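Local coordinates for protein methionine-R-sulfoxide reductase (PDB 3MMH) that catalyses the reduction of free methionine-R-sulfoxide to methionine, using a GAF-type fold whose pocket holds the substrate, at residues A13-V18 with F47-V52; F122-C127 with A162-V167; D62-A67 with Q87-G92. All blocks are in the same frame, centred on the assembly; numbering follows the deposited sequence.

Interaction 1: A13-V18 with F47-V52. With SME (methionine sulfoxide), chain C.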
loop_
_atom_site.group_PDB
_atom_site.type_symbol
_atom_site.label_atom_id
_atom_site.label_comp_id
_atom_site.label_asym_id
_atom_site.label_seq_id
_atom_site.Cartn_x
_atom_site.Cartn_y
_atom_site.Cartn_z
ATOM N N ALA A 13 20.957 -13.446 -4.709
ATOM C CA ALA A 13 21.780 -12.281 -4.907
ATOM C C ALA A 13 20.929 -11.015 -4.810
ATOM O O ALA A 13 21.391 -9.988 -4.325
ATOM C CB ALA A 13 22.530 -12.376 -6.252
ATOM N N LEU A 14 19.688 -11.051 -5.343
ATOM C CA LEU A 14 18.843 -9.872 -5.296
ATOM C C LEU A 14 18.449 -9.525 -3.865
ATOM O O LEU A 14 18.450 -8.366 -3.485
ATOM C CB LEU A 14 17.629 -10.038 -6.223
ATOM C CG LEU A 14 16.748 -8.785 -6.372
ATOM C CD1 LEU A 14 17.475 -7.627 -6.936
ATOM C CD2 LEU A 14 15.517 -9.128 -7.221
ATOM N N TYR A 15 18.125 -10.518 -3.043
ATOM C CA TYR A 15 17.880 -10.222 -1.634
ATOM C C TYR A 15 19.074 -9.559 -1.030
ATOM O O TYR A 15 18.953 -8.626 -0.237
ATOM C CB TYR A 15 17.546 -11.501 -0.850
ATOM C CG TYR A 15 16.107 -11.958 -0.937
ATOM C CD1 TYR A 15 15.125 -11.203 -0.298
ATOM C CD2 TYR A 15 15.738 -13.128 -1.538
ATOM C CE1 TYR A 15 13.814 -11.644 -0.273
ATOM C CE2 TYR A 15 14.420 -13.583 -1.518
ATOM C CZ TYR A 15 13.459 -12.820 -0.887
ATOM O OH TYR A 15 12.159 -13.243 -0.800
ATOM N N ARG A 16 20.295 -10.059 -1.254
ATOM C CA ARG A 16 21.471 -9.454 -0.660
ATOM C C ARG A 16 21.664 -8.010 -1.096
ATOM O O ARG A 16 22.167 -7.185 -0.345
ATOM C CB ARG A 16 22.717 -10.291 -0.989
ATOM C CG ARG A 16 22.704 -11.645 -0.341
ATOM C CD ARG A 16 23.984 -12.427 -0.415
ATOM N NE ARG A 16 24.313 -12.856 -1.752
ATOM C CZ ARG A 16 24.040 -14.049 -2.283
ATOM N NH1 ARG A 16 23.330 -14.925 -1.600
ATOM N NH2 ARG A 16 24.443 -14.341 -3.538
ATOM N N GLU A 17 21.285 -7.717 -2.333
ATOM C CA GLU A 17 21.306 -6.367 -2.870
ATOM C C GLU A 17 20.272 -5.451 -2.308
ATOM O O GLU A 17 20.549 -4.298 -2.002
ATOM C CB GLU A 17 21.234 -6.408 -4.408
ATOM C CG GLU A 17 21.369 -5.151 -5.138
ATOM C CD GLU A 17 21.346 -5.272 -6.636
ATOM O OE1 GLU A 17 20.996 -6.302 -7.158
ATOM O OE2 GLU A 17 21.661 -4.285 -7.337
ATOM N N VAL A 18 19.056 -5.967 -2.114
ATOM C CA VAL A 18 17.913 -5.175 -1.815
ATOM C C VAL A 18 17.682 -4.991 -0.305
ATOM O O VAL A 18 17.241 -3.920 0.114
ATOM C CB VAL A 18 16.730 -5.769 -2.491
ATOM C CG1 VAL A 18 15.353 -5.191 -1.953
ATOM C CG2 VAL A 18 16.854 -5.477 -3.979
ATOM N N PHE A 47 11.062 -7.946 -6.983
ATOM C CA PHE A 47 10.770 -9.383 -7.246
ATOM C C PHE A 47 9.546 -9.598 -8.147
ATOM O O PHE A 47 9.427 -10.647 -8.759
ATOM C CB PHE A 47 10.531 -10.124 -5.912
ATOM C CG PHE A 47 11.780 -10.233 -5.098
ATOM C CD1 PHE A 47 12.644 -11.278 -5.330
ATOM C CD2 PHE A 47 12.100 -9.317 -4.108
ATOM C CE1 PHE A 47 13.831 -11.421 -4.600
ATOM C CE2 PHE A 47 13.279 -9.450 -3.439
ATOM C CZ PHE A 47 14.122 -10.483 -3.673
ATOM N N GLY A 48 8.656 -8.605 -8.271
ATOM C CA GLY A 48 7.553 -8.749 -9.185
ATOM C C GLY A 48 6.532 -9.757 -8.777
ATOM O O GLY A 48 5.707 -10.193 -9.615
ATOM N N TRP A 49 6.451 -10.150 -7.510
ATOM C CA TRP A 49 5.476 -11.087 -7.050
ATOM C C TRP A 49 4.101 -10.554 -7.337
ATOM O O TRP A 49 3.835 -9.377 -7.338
ATOM C CB TRP A 49 5.636 -11.334 -5.538
ATOM C CG TRP A 49 6.927 -11.957 -5.132
ATOM C CD1 TRP A 49 7.581 -12.977 -5.769
ATOM C CD2 TRP A 49 7.743 -11.579 -4.048
ATOM N NE1 TRP A 49 8.740 -13.302 -5.115
ATOM C CE2 TRP A 49 8.849 -12.478 -4.039
ATOM C CE3 TRP A 49 7.674 -10.641 -3.049
ATOM C CZ2 TRP A 49 9.845 -12.416 -3.052
ATOM C CZ3 TRP A 49 8.669 -10.603 -2.084
ATOM C CH2 TRP A 49 9.761 -11.477 -2.076
ATOM N N PHE A 50 3.150 -11.464 -7.494
ATOM C CA PHE A 50 1.740 -11.140 -7.717
ATOM C C PHE A 50 1.154 -10.259 -6.594
ATOM O O PHE A 50 0.399 -9.305 -6.895
ATOM C CB PHE A 50 0.947 -12.457 -7.778
ATOM C CG PHE A 50 -0.509 -12.307 -8.013
ATOM C CD1 PHE A 50 -1.015 -11.821 -9.225
ATOM C CD2 PHE A 50 -1.399 -12.698 -7.029
ATOM C CE1 PHE A 50 -2.387 -11.653 -9.427
ATOM C CE2 PHE A 50 -2.768 -12.553 -7.235
ATOM C CZ PHE A 50 -3.208 -12.151 -8.458
ATOM N N TRP A 51 1.471 -10.536 -5.353
ATOM C CA TRP A 51 0.993 -9.797 -4.244
ATOM C C TRP A 51 2.042 -9.785 -3.198
ATOM O O TRP A 51 2.654 -10.819 -2.889
ATOM C CB TRP A 51 -0.312 -10.450 -3.709
ATOM C CG TRP A 51 -1.210 -9.617 -2.850
ATOM C CD1 TRP A 51 -2.321 -8.942 -3.305
ATOM C CD2 TRP A 51 -1.096 -9.315 -1.444
ATOM N NE1 TRP A 51 -2.892 -8.303 -2.263
ATOM C CE2 TRP A 51 -2.183 -8.505 -1.106
ATOM C CE3 TRP A 51 -0.228 -9.709 -0.421
ATOM C CZ2 TRP A 51 -2.422 -8.040 0.173
ATOM C CZ3 TRP A 51 -0.418 -9.251 0.843
ATOM C CH2 TRP A 51 -1.503 -8.412 1.148
ATOM N N VAL A 52 2.260 -8.652 -2.539
ATOM C CA VAL A 52 3.175 -8.597 -1.411
ATOM C C VAL A 52 2.750 -7.471 -0.457
ATOM O O VAL A 52 2.497 -6.354 -0.920
ATOM C CB VAL A 52 4.667 -8.478 -1.787
ATOM C CG1 VAL A 52 4.936 -7.292 -2.702
ATOM C CG2 VAL A 52 5.571 -8.505 -0.578
HETATM N N SME C . -3.604 -16.437 1.311
HETATM C CA SME C . -3.683 -15.789 2.641
HETATM C CB SME C . -4.685 -14.616 2.681
HETATM C CG SME C . -4.132 -13.254 2.230
HETATM S S SME C . -4.062 -13.092 0.492
HETATM O OE SME C . -3.582 -14.184 -0.335
HETATM C CE SME C . -3.320 -11.519 0.362
HETATM C C SME C . -3.965 -16.813 3.705
HETATM O O SME C . -3.963 -16.431 4.883
HETATM O OXT SME C . -4.160 -18.042 3.363
#

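Interaction 2: F122-C127 with A162-V167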
loop_
_atom_site.group_PDB
_atom_site.type_symbol
_atom_site.label_atom_id
_atom_site.label_comp_id
_atom_site.label_asym_id
_atom_site.label_seq_id
_atom_site.Cartn_x
_atom_site.Cartn_y
_atom_site.Cartn_z
ATOM N N PHE A 122 7.179 -9.737 15.357
ATOM C CA PHE A 122 6.962 -9.772 16.823
ATOM C C PHE A 122 7.444 -8.518 17.542
ATOM O O PHE A 122 8.399 -7.870 17.095
ATOM C CB PHE A 122 7.742 -10.950 17.413
ATOM C CG PHE A 122 7.335 -12.278 16.871
ATOM C CD1 PHE A 122 6.244 -12.992 17.343
ATOM C CD2 PHE A 122 7.995 -12.770 15.827
ATOM C CE1 PHE A 122 5.895 -14.183 16.744
ATOM C CE2 PHE A 122 7.654 -13.969 15.280
ATOM C CZ PHE A 122 6.580 -14.616 15.740
ATOM N N SER A 123 6.786 -8.195 18.647
ATOM C CA SER A 123 7.246 -7.203 19.625
ATOM C C SER A 123 6.865 -7.698 20.987
ATOM O O SER A 123 5.763 -8.131 21.199
ATOM C CB SER A 123 6.537 -5.877 19.347
ATOM O OG SER A 123 6.742 -4.926 20.401
ATOM N N ASP A 124 7.807 -7.539 21.929
ATOM C CA ASP A 124 7.568 -7.878 23.340
ATOM C C ASP A 124 7.092 -9.326 23.400
ATOM O O ASP A 124 6.179 -9.654 24.170
ATOM C CB ASP A 124 6.520 -6.918 23.915
ATOM C CG ASP A 124 7.058 -5.479 24.083
ATOM O OD1 ASP A 124 8.264 -5.302 24.357
ATOM O OD2 ASP A 124 6.262 -4.526 23.893
ATOM N N GLY A 125 7.466 -10.121 22.404
ATOM C CA GLY A 125 7.237 -11.557 22.454
ATOM C C GLY A 125 6.083 -11.983 21.571
ATOM O O GLY A 125 6.013 -13.130 21.129
ATOM N N ARG A 126 5.172 -11.049 21.316
ATOM C CA ARG A 126 3.883 -11.374 20.719
ATOM C C ARG A 126 3.875 -10.996 19.242
ATOM O O ARG A 126 4.614 -10.109 18.815
ATOM C CB ARG A 126 2.761 -10.630 21.448
ATOM C CG ARG A 126 2.746 -10.857 22.951
ATOM C CD ARG A 126 1.661 -10.033 23.625
ATOM N NE ARG A 126 0.323 -10.492 23.261
ATOM C CZ ARG A 126 -0.793 -9.814 23.516
ATOM N NH1 ARG A 126 -0.724 -8.643 24.137
ATOM N NH2 ARG A 126 -1.973 -10.301 23.152
ATOM N N CYS A 127 3.036 -11.672 18.465
ATOM C CA CYS A 127 2.860 -11.337 17.056
ATOM C C CYS A 127 2.174 -9.982 16.909
ATOM O O CYS A 127 1.127 -9.738 17.509
ATOM C CB CYS A 127 2.036 -12.416 16.353
ATOM S SG CYS A 127 1.945 -12.234 14.557
ATOM N N ALA A 162 10.843 1.673 17.041
ATOM C CA ALA A 162 11.224 3.097 16.878
ATOM C C ALA A 162 10.026 3.959 16.695
ATOM O O ALA A 162 9.972 5.057 17.234
ATOM C CB ALA A 162 12.159 3.275 15.669
ATOM N N SER A 163 8.929 3.427 16.103
ATOM C CA SER A 163 7.706 4.205 15.876
ATOM C C SER A 163 7.094 4.547 17.240
ATOM O O SER A 163 6.480 5.605 17.371
ATOM C CB SER A 163 6.711 3.459 14.988
ATOM O OG SER A 163 5.981 2.450 15.671
ATOM N N ARG A 164 7.250 3.704 18.217
ATOM C CA ARG A 164 6.683 3.914 19.549
ATOM C C ARG A 164 7.444 4.895 20.358
ATOM O O ARG A 164 6.900 5.542 21.274
ATOM C CB ARG A 164 6.554 2.603 20.297
ATOM C CG ARG A 164 5.766 1.548 19.563
ATOM C CD ARG A 164 5.827 0.238 20.310
ATOM N NE ARG A 164 5.184 0.235 21.615
ATOM C CZ ARG A 164 5.099 -0.862 22.362
ATOM N NH1 ARG A 164 5.659 -2.009 21.982
ATOM N NH2 ARG A 164 4.486 -0.797 23.528
ATOM N N GLN A 165 8.741 5.075 20.062
ATOM C CA GLN A 165 9.611 5.969 20.783
ATOM C C GLN A 165 9.804 7.289 20.076
ATOM O O GLN A 165 10.484 8.195 20.603
ATOM C CB GLN A 165 10.964 5.321 21.032
ATOM C CG GLN A 165 10.825 4.038 21.859
ATOM C CD GLN A 165 10.122 4.228 23.163
ATOM O OE1 GLN A 165 10.300 5.192 23.872
ATOM N NE2 GLN A 165 9.292 3.282 23.522
ATOM N N ALA A 166 9.222 7.462 18.895
ATOM C CA ALA A 166 9.406 8.676 18.120
ATOM C C ALA A 166 8.576 9.820 18.666
ATOM O O ALA A 166 7.461 9.590 19.078
ATOM C CB ALA A 166 8.999 8.421 16.684
ATOM N N VAL A 167 9.167 10.994 18.636
ATOM C CA VAL A 167 8.502 12.235 19.023
ATOM C C VAL A 167 8.989 13.377 18.110
ATOM O O VAL A 167 8.364 14.485 18.161
ATOM C CB VAL A 167 8.806 12.636 20.504
ATOM C CG1 VAL A 167 8.145 11.701 21.473
ATOM C CG2 VAL A 167 10.324 12.757 20.707
ATOM O OXT VAL A 167 9.988 13.224 17.367
#

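Interaction 3: D62-A67 with Q87-G92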
loop_
_atom_site.group_PDB
_atom_site.type_symbol
_atom_site.label_atom_id
_atom_site.label_comp_id
_atom_site.label_asym_id
_atom_site.label_seq_id
_atom_site.Cartn_x
_atom_site.Cartn_y
_atom_site.Cartn_z
ATOM N N ASP A 62 -9.053 -10.069 17.604
ATOM C CA ASP A 62 -8.226 -11.260 17.342
ATOM C C ASP A 62 -8.235 -11.620 15.858
ATOM O O ASP A 62 -8.362 -12.809 15.437
ATOM C CB ASP A 62 -8.624 -12.443 18.161
ATOM C CG ASP A 62 -8.460 -12.161 19.615
ATOM O OD1 ASP A 62 -7.409 -11.571 19.974
ATOM O OD2 ASP A 62 -9.380 -12.493 20.370
ATOM N N GLU A 63 -8.029 -10.569 15.061
ATOM C CA GLU A 63 -7.904 -10.741 13.626
ATOM C C GLU A 63 -6.677 -10.005 13.120
ATOM O O GLU A 63 -6.269 -8.974 13.684
ATOM C CB GLU A 63 -9.142 -10.131 12.907
ATOM C CG GLU A 63 -10.434 -10.835 13.183
ATOM C CD GLU A 63 -11.666 -10.174 12.730
ATOM O OE1 GLU A 63 -11.750 -8.979 12.618
ATOM O OE2 GLU A 63 -12.670 -10.904 12.636
ATOM N N LEU A 64 -6.140 -10.494 12.008
ATOM C CA LEU A 64 -5.189 -9.768 11.184
ATOM C C LEU A 64 -5.994 -8.812 10.295
ATOM O O LEU A 64 -6.974 -9.238 9.673
ATOM C CB LEU A 64 -4.406 -10.726 10.353
ATOM C CG LEU A 64 -3.326 -11.553 11.090
ATOM C CD1 LEU A 64 -2.841 -12.722 10.288
ATOM C CD2 LEU A 64 -2.140 -10.632 11.514
ATOM N N VAL A 65 -5.580 -7.556 10.199
ATOM C CA VAL A 65 -6.221 -6.514 9.438
ATOM C C VAL A 65 -5.263 -6.024 8.334
ATOM O O VAL A 65 -4.093 -5.731 8.592
ATOM C CB VAL A 65 -6.562 -5.367 10.401
ATOM C CG1 VAL A 65 -7.232 -4.218 9.679
ATOM C CG2 VAL A 65 -7.552 -5.889 11.498
ATOM N N LEU A 66 -5.737 -5.925 7.111
ATOM C CA LEU A 66 -4.975 -5.553 5.977
ATOM C C LEU A 66 -4.312 -4.222 6.167
ATOM O O LEU A 66 -4.935 -3.256 6.606
ATOM C CB LEU A 66 -5.894 -5.505 4.742
ATOM C CG LEU A 66 -5.260 -5.216 3.364
ATOM C CD1 LEU A 66 -4.247 -6.285 3.021
ATOM C CD2 LEU A 66 -6.481 -5.146 2.388
ATOM N N ALA A 67 -3.038 -4.126 5.824
ATOM C CA ALA A 67 -2.186 -2.953 5.948
ATOM C C ALA A 67 -1.636 -2.647 4.555
ATOM O O ALA A 67 -2.127 -3.188 3.570
ATOM C CB ALA A 67 -1.209 -3.141 7.093
ATOM N N GLN A 87 -2.383 -19.127 10.423
ATOM C CA GLN A 87 -1.501 -20.205 10.850
ATOM C C GLN A 87 -0.121 -19.757 11.235
ATOM O O GLN A 87 0.434 -20.231 12.256
ATOM C CB GLN A 87 -1.357 -21.270 9.783
ATOM C CG GLN A 87 -2.607 -22.053 9.520
ATOM C CD GLN A 87 -2.628 -22.798 8.195
ATOM O OE1 GLN A 87 -1.626 -22.860 7.480
ATOM N NE2 GLN A 87 -3.787 -23.334 7.875
ATOM N N ALA A 88 0.464 -18.842 10.473
ATOM C CA ALA A 88 1.807 -18.339 10.832
ATOM C C ALA A 88 1.728 -17.656 12.170
ATOM O O ALA A 88 2.637 -17.806 13.003
ATOM C CB ALA A 88 2.341 -17.400 9.759
ATOM N N TRP A 89 0.692 -16.866 12.398
ATOM C CA TRP A 89 0.467 -16.202 13.689
ATOM C C TRP A 89 0.339 -17.245 14.803
ATOM O O TRP A 89 1.038 -17.171 15.802
ATOM C CB TRP A 89 -0.770 -15.325 13.566
ATOM C CG TRP A 89 -1.209 -14.604 14.778
ATOM C CD1 TRP A 89 -0.544 -14.415 15.944
ATOM C CD2 TRP A 89 -2.433 -13.830 14.873
ATOM N NE1 TRP A 89 -1.320 -13.654 16.801
ATOM C CE2 TRP A 89 -2.459 -13.237 16.152
ATOM C CE3 TRP A 89 -3.522 -13.637 14.017
ATOM C CZ2 TRP A 89 -3.500 -12.455 16.607
ATOM C CZ3 TRP A 89 -4.598 -12.871 14.482
ATOM C CH2 TRP A 89 -4.580 -12.288 15.787
ATOM N N ALA A 90 -0.498 -18.252 14.613
ATOM C CA ALA A 90 -0.740 -19.242 15.664
ATOM C C ALA A 90 0.545 -20.060 15.917
ATOM O O ALA A 90 0.797 -20.413 17.085
ATOM C CB ALA A 90 -1.909 -20.176 15.252
ATOM N N LYS A 91 1.347 -20.359 14.867
ATOM C CA LYS A 91 2.584 -21.251 14.988
ATOM C C LYS A 91 3.688 -20.327 15.623
ATOM O O LYS A 91 4.660 -20.836 16.146
ATOM C CB LYS A 91 3.109 -21.592 13.499
ATOM C CG LYS A 91 4.296 -22.578 13.261
ATOM C CD LYS A 91 4.633 -22.567 11.716
ATOM C CE LYS A 91 5.917 -23.353 11.338
ATOM N NZ LYS A 91 6.022 -23.429 9.758
ATOM N N GLY A 92 3.642 -19.005 15.438
ATOM C CA GLY A 92 4.745 -18.161 15.769
ATOM C C GLY A 92 5.933 -18.309 14.850
ATOM O O GLY A 92 7.065 -18.152 15.293
#

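Interaction 1: A13-V18 with F47-V52
L14 opens the contact by resting on the ring of F47, where helix 11-27 meets the end of helix 32-47 on the helical side of this GAF-type fold. Its CD2 methyl lies over one face of that ring, a CH-pi contact 4.0 Å from the F47 centroid and 17° off the normal. CG of L14 stands anti to the backbone N (chi1 -173°), which carries the branch outward to the phenyl group. Beyond F47 the chain turns at G48, which has positive phi, and enters the strand through a classic beta bulge, F50 and W51 opposite D134; the methyl CE of methionine sulfoxide lies over the centre of one face of the W51 ring. One residue after L14, Y15 presents a whole face: F47 CZ sits over the centre of the phenol, 3.4 Å above its plane. The planes are 39° apart, an oblique pair. F47 is thus held between L14 CD2 on one face and, on the opposite one, Y15 OH and W49 CH2. The hydroxyl of Y15 is hydrogen-bonded to D145 of helix 143-165, and the same oxygen touches the indole edge of W49 in its plane, 3.2 Å from CH2.

Interaction 2: F122-C127 with A162-V167
The guanidinium of R164 is met at its edge by two oxygens from the hairpin 122-127: OD2 of D124 and OG of S123 both lie near its plane, and both approach NH1. The carboxylate of D124 is turned steeply against it, the two planes standing 76° apart, so the groups do not form the flat, two-pronged pairing in which both carboxylate oxygens face two nitrogens. One bond carries the salt bridge instead. R164 NH1 donates to D124 OD2 over 3.2 Å, with an angle of 158° at the hydrogen; the nitrogen reaches the oxygen from the syn side but 32° out of the carboxylate plane. S123 OG is 3.5 Å from the same NH1, and its hydrogen-bond partner is E161, about one helical turn before R164.

D124 and R164 come from opposite directions. R164 projects from near the C-terminal end of helix 143-165, extended through chi2 and then bent at chi3, which turns the guanidinium toward the hairpin. D124 is held out by the tight type I' turn from S123 to R126, joining strands 115-123 and 126-135. D124 and G125 both have positive phi, and backbone bonds between S123 and R126 close the turn in both directions. The contact therefore joins a beta hairpin of the GAF-type sheet to the C-terminal helix packed against it.

R164 NH1 also makes a long, weak ion pair with E161, so its charge probably sits in an acidic setting. Both D124 and R164 are exposed, and with a single bond between groups turned across each other, the bridge is probably an adjustable surface link rather than a rigid one.

Interaction 3: D62-A67 with Q87-G92
W89 and L64 lie alongside each other pointing opposite ways, the indole reaching from helix 83-91 to the strand while the leucine branch reaches back along its flank. CG of L64 approaches the six-membered part of the indole obliquely, 3.6 Å from W89 CE3, and its CD1 methyl follows at 3.9 Å from the same atom. The tryptophan gets there because its CG is anti to the backbone N (chi1 178°), with chi2 near 13° setting the plane of the ring. Its far edge then meets backbone rather than side chain: CH2 of W89 lies 3.7 Å from the carbonyl carbon of D62, and E63 N stands at the edge in the ring plane. This is helix-on-sheet packing in the GAF-type fold, placed where strand 63-70 begins at a G1 beta bulge formed by D62 and E63 opposite D58. F80 packs edge-to-face with the same indole, and V57 of strand 51-58 adds to its apolar surroundings. CB of E63 points away from the helix; its OE1 forms a salt bridge with R77. G92 is the C-prime residue of a Schellman motif: G92 N bonds to W89 O (3.2 Å), and its positive phi turns G93 N back to A88 O.

Along the chain the order is interaction 1, then 3, then 2, each closing before the next opens, and all three reach the one antiparallel sheet of the GAF-type fold. Strand 51-58, entered from interaction 1, neighbours both strand 63-70 of interaction 3 and strand 126-135 of interaction 2. Interactions 1 and 3 have centres about 23 Å apart across the chain's centre, yet W51 and L66 pack directly. Interactions 2 and 3, centres about 17 Å apart, touch through C127 with W89 and F122 with G92. Interactions 1 and 2, also across the chain's centre, stay about 14 Å apart at their nearest atoms. Helices 83-91 and 143-165 thus join the sheet or its hairpin, and helix 11-27 the approach to strand 51-58, which carries W51 of the substrate pocket.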